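Side-chain contact in methionyl-tRNA formyltransferase (Clostridium thermocellum, PDB 1ZGH), which probably transfers a formyl group from 10-formyltetrahydrofolate to the amino group of methionine carried by initiator tRNA: residues K39-K44 with T155-F160. Residues are numbered along the deposited sequence; the frame is centred on the assembly and turned at random.
Sequences KSWNIK and TAEEIF
W41 reaches from the first turn of helix 40-52 to the start of helix 156-178, where it meets E157 and F160. From CB, CG sits between the backbone N and the carbonyl carbon (chi1 53°). CD1 and NE1 pass near the carbonyl O of F160, with NE1 3.7 Å from that O in a van der Waals approach. CZ2 lies 3.5 Å from F160 CB, the main apolar touch. Both segments lie in the formyl transferase fold, whose mixed sheet is built on a parallel, Rossmann-like core. Helix 40-52 follows the first strand, 31-36, and helix 156-178 follows the edge strand 144-151. On the six-membered ring, CZ3 packs 3.5 Å from E157 CD, and CE3 lies 3.8 Å from E157 OE1. The carboxylate is tilted 46° to the indole plane. A bend at chi2 (137°) helps bring it there, and OE2 accepts a hydrogen bond from the backbone N of E221. Within its own segment, K39 CB sits over one face of the indole, toward its rim, 3.6 Å above the plane. T155 and E158 form a capping box that starts helix 156-178, with E158 N 3.1 Å from T155 OG1.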
ATOM      1  N   LYS A  39      -3.632  -8.375  -2.552  1.00 28.22           N
ATOM      2  CA  LYS A  39      -2.263  -8.746  -2.958  1.00 27.86           C
ATOM      3  C   LYS A  39      -1.837 -10.021  -2.290  1.00 27.65           C
ATOM      4  O   LYS A  39      -2.063 -10.225  -1.093  1.00 27.91           O
ATOM      5  CB  LYS A  39      -1.226  -7.656  -2.741  1.00 27.57           C
ATOM      6  CG  LYS A  39      -1.597  -6.305  -3.350  1.00 29.52           C
ATOM      7  CD  LYS A  39      -1.789  -6.336  -4.906  1.00 29.53           C
ATOM      8  CE  LYS A  39      -1.773  -4.924  -5.443  1.00 31.92           C
ATOM      9  NZ  LYS A  39      -1.988  -4.834  -6.928  1.00 34.33           N
ATOM     10  N   SER A  40      -1.237 -10.904  -3.078  1.00 27.51           N
ATOM     11  CA  SER A  40      -0.907 -12.236  -2.619  1.00 27.68           C
ATOM     12  C   SER A  40      -0.089 -12.230  -1.320  1.00 26.91           C
ATOM     13  O   SER A  40      -0.320 -13.042  -0.429  1.00 26.44           O
ATOM     14  CB  SER A  40      -0.155 -12.998  -3.742  1.00 29.15           C
ATOM     15  OG  SER A  40       1.077 -12.374  -4.060  1.00 27.38           O
ATOM     16  N   TRP A  41       0.894 -11.332  -1.206  1.00 26.92           N
ATOM     17  CA  TRP A  41       1.797 -11.369  -0.027  1.00 25.62           C
ATOM     18  C   TRP A  41       1.028 -10.970   1.258  1.00 24.68           C
ATOM     19  O   TRP A  41       1.252 -11.523   2.325  1.00 23.28           O
ATOM     20  CB  TRP A  41       3.057 -10.508  -0.250  1.00 26.11           C
ATOM     21  CG  TRP A  41       2.761  -9.088  -0.663  1.00 24.66           C
ATOM     22  CD1 TRP A  41       2.500  -8.043   0.152  1.00 26.81           C
ATOM     23  CD2 TRP A  41       2.643  -8.590  -2.002  1.00 26.64           C
ATOM     24  NE1 TRP A  41       2.255  -6.902  -0.585  1.00 25.69           N
ATOM     25  CE2 TRP A  41       2.308  -7.221  -1.913  1.00 26.50           C
ATOM     26  CE3 TRP A  41       2.815  -9.162  -3.263  1.00 27.86           C
ATOM     27  CZ2 TRP A  41       2.178  -6.417  -3.041  1.00 28.94           C
ATOM     28  CZ3 TRP A  41       2.637  -8.383  -4.373  1.00 26.24           C
ATOM     29  CH2 TRP A  41       2.330  -7.025  -4.259  1.00 26.12           C
ATOM     30  N   ASN A  42       0.099 -10.022   1.134  1.00 25.26           N
ATOM     31  CA  ASN A  42      -0.688  -9.576   2.287  1.00 25.39           C
ATOM     32  C   ASN A  42      -1.641 -10.664   2.737  1.00 26.00           C
ATOM     33  O   ASN A  42      -1.827 -10.884   3.919  1.00 25.41           O
ATOM     34  CB  ASN A  42      -1.509  -8.327   1.949  1.00 25.23           C
ATOM     35  CG  ASN A  42      -0.648  -7.069   1.809  1.00 25.08           C
ATOM     36  OD1 ASN A  42       0.217  -6.822   2.632  1.00 27.92           O
ATOM     37  ND2 ASN A  42      -0.891  -6.301   0.762  1.00 23.60           N
ATOM     38  N   ILE A  43      -2.264 -11.341   1.778  1.00 26.88           N
ATOM     39  CA  ILE A  43      -3.177 -12.435   2.091  1.00 27.61           C
ATOM     40  C   ILE A  43      -2.450 -13.590   2.787  1.00 27.56           C
ATOM     41  O   ILE A  43      -2.955 -14.170   3.755  1.00 25.77           O
ATOM     42  CB  ILE A  43      -3.898 -12.920   0.815  1.00 27.70           C
ATOM     43  CG1 ILE A  43      -4.774 -11.791   0.248  1.00 27.23           C
ATOM     44  CG2 ILE A  43      -4.747 -14.178   1.123  1.00 28.00           C
ATOM     45  CD1 ILE A  43      -5.293 -12.093  -1.171  1.00 30.19           C
ATOM     46  N   LYS A  44      -1.289 -13.955   2.253  1.00 28.32           N
ATOM     47  CA  LYS A  44      -0.447 -14.972   2.857  1.00 29.11           C
ATOM     48  C   LYS A  44      -0.122 -14.569   4.295  1.00 28.01           C
ATOM     49  O   LYS A  44      -0.205 -15.386   5.179  1.00 26.60           O
ATOM     50  CB  LYS A  44       0.852 -15.192   2.055  1.00 29.14           C
ATOM     51  CG  LYS A  44       1.940 -16.064   2.789  1.00 31.90           C
ATOM     52  CD  LYS A  44       3.292 -16.200   2.003  1.00 34.37           C
ATOM     53  CE  LYS A  44       4.028 -14.866   1.705  1.00 41.50           C
ATOM     54  NZ  LYS A  44       4.562 -14.101   2.890  1.00 45.60           N
ATOM     55  N   THR A 155      12.075  -3.096  -6.232  1.00 25.29           N
ATOM     56  CA  THR A 155      10.880  -3.033  -7.050  1.00 23.99           C
ATOM     57  C   THR A 155       9.671  -2.718  -6.140  1.00 25.15           C
ATOM     58  O   THR A 155       9.733  -2.919  -4.929  1.00 23.13           O
ATOM     59  CB  THR A 155      10.664  -4.395  -7.737  1.00 24.83           C
ATOM     60  OG1 THR A 155      10.403  -5.402  -6.745  1.00 25.68           O
ATOM     61  CG2 THR A 155      11.925  -4.816  -8.706  1.00 27.44           C
ATOM     62  N   ALA A 156       8.559  -2.327  -6.738  1.00 24.27           N
ATOM     63  CA  ALA A 156       7.318  -2.172  -5.989  1.00 26.23           C
ATOM     64  C   ALA A 156       6.965  -3.410  -5.167  1.00 26.06           C
ATOM     65  O   ALA A 156       6.632  -3.267  -3.994  1.00 27.76           O
ATOM     66  CB  ALA A 156       6.194  -1.774  -6.894  1.00 26.28           C
ATOM     67  N   GLU A 157       7.013  -4.602  -5.780  1.00 26.21           N
ATOM     68  CA  GLU A 157       6.739  -5.834  -5.106  1.00 24.90           C
ATOM     69  C   GLU A 157       7.614  -6.044  -3.881  1.00 25.34           C
ATOM     70  O   GLU A 157       7.089  -6.398  -2.812  1.00 23.42           O
ATOM     71  CB  GLU A 157       6.789  -7.055  -6.033  1.00 25.87           C
ATOM     72  CG  GLU A 157       6.316  -8.397  -5.353  1.00 25.96           C
ATOM     73  CD  GLU A 157       5.422  -9.239  -6.228  1.00 27.19           C
ATOM     74  OE1 GLU A 157       5.263 -10.434  -5.938  1.00 28.82           O
ATOM     75  OE2 GLU A 157       4.841  -8.700  -7.189  1.00 29.17           O
ATOM     76  N   GLU A 158       8.919  -5.798  -4.017  1.00 24.58           N
ATOM     77  CA  GLU A 158       9.874  -5.930  -2.912  1.00 25.80           C
ATOM     78  C   GLU A 158       9.560  -4.947  -1.771  1.00 25.62           C
ATOM     79  O   GLU A 158       9.562  -5.294  -0.591  1.00 24.94           O
ATOM     80  CB  GLU A 158      11.326  -5.736  -3.426  1.00 26.07           C
ATOM     81  CG  GLU A 158      11.888  -6.960  -4.144  1.00 27.07           C
ATOM     82  CD  GLU A 158      13.145  -6.667  -4.986  1.00 27.74           C
ATOM     83  OE1 GLU A 158      13.502  -5.488  -5.106  1.00 24.97           O
ATOM     84  OE2 GLU A 158      13.743  -7.612  -5.527  1.00 30.02           O
ATOM     85  N   ILE A 159       9.200  -3.728  -2.145  1.00 24.94           N
ATOM     86  CA  ILE A 159       8.910  -2.685  -1.162  1.00 24.01           C
ATOM     87  C   ILE A 159       7.580  -2.985  -0.455  1.00 24.59           C
ATOM     88  O   ILE A 159       7.486  -2.856   0.752  1.00 22.99           O
ATOM     89  CB  ILE A 159       8.852  -1.277  -1.857  1.00 23.75           C
ATOM     90  CG1 ILE A 159      10.263  -0.878  -2.353  1.00 22.70           C
ATOM     91  CG2 ILE A 159       8.253  -0.218  -0.899  1.00 24.21           C
ATOM     92  CD1 ILE A 159      10.233   0.228  -3.403  1.00 24.07           C
ATOM     93  N   PHE A 160       6.568  -3.384  -1.210  1.00 25.44           N
ATOM     94  CA  PHE A 160       5.266  -3.745  -0.609  1.00 26.35           C
ATOM     95  C   PHE A 160       5.390  -4.958   0.313  1.00 26.42           C
ATOM     96  O   PHE A 160       4.768  -5.000   1.384  1.00 24.06           O
ATOM     97  CB  PHE A 160       4.180  -3.955  -1.675  1.00 26.44           C
ATOM     98  CG  PHE A 160       3.733  -2.717  -2.355  1.00 29.28           C
ATOM     99  CD1 PHE A 160       3.445  -1.558  -1.641  1.00 31.41           C
ATOM    100  CD2 PHE A 160       3.493  -2.724  -3.722  1.00 30.42           C
ATOM    101  CE1 PHE A 160       2.994  -0.437  -2.289  1.00 28.85           C
ATOM    102  CE2 PHE A 160       3.044  -1.605  -4.352  1.00 30.70           C
ATOM    103  CZ  PHE A 160       2.773  -0.466  -3.628  1.00 30.20           C
TER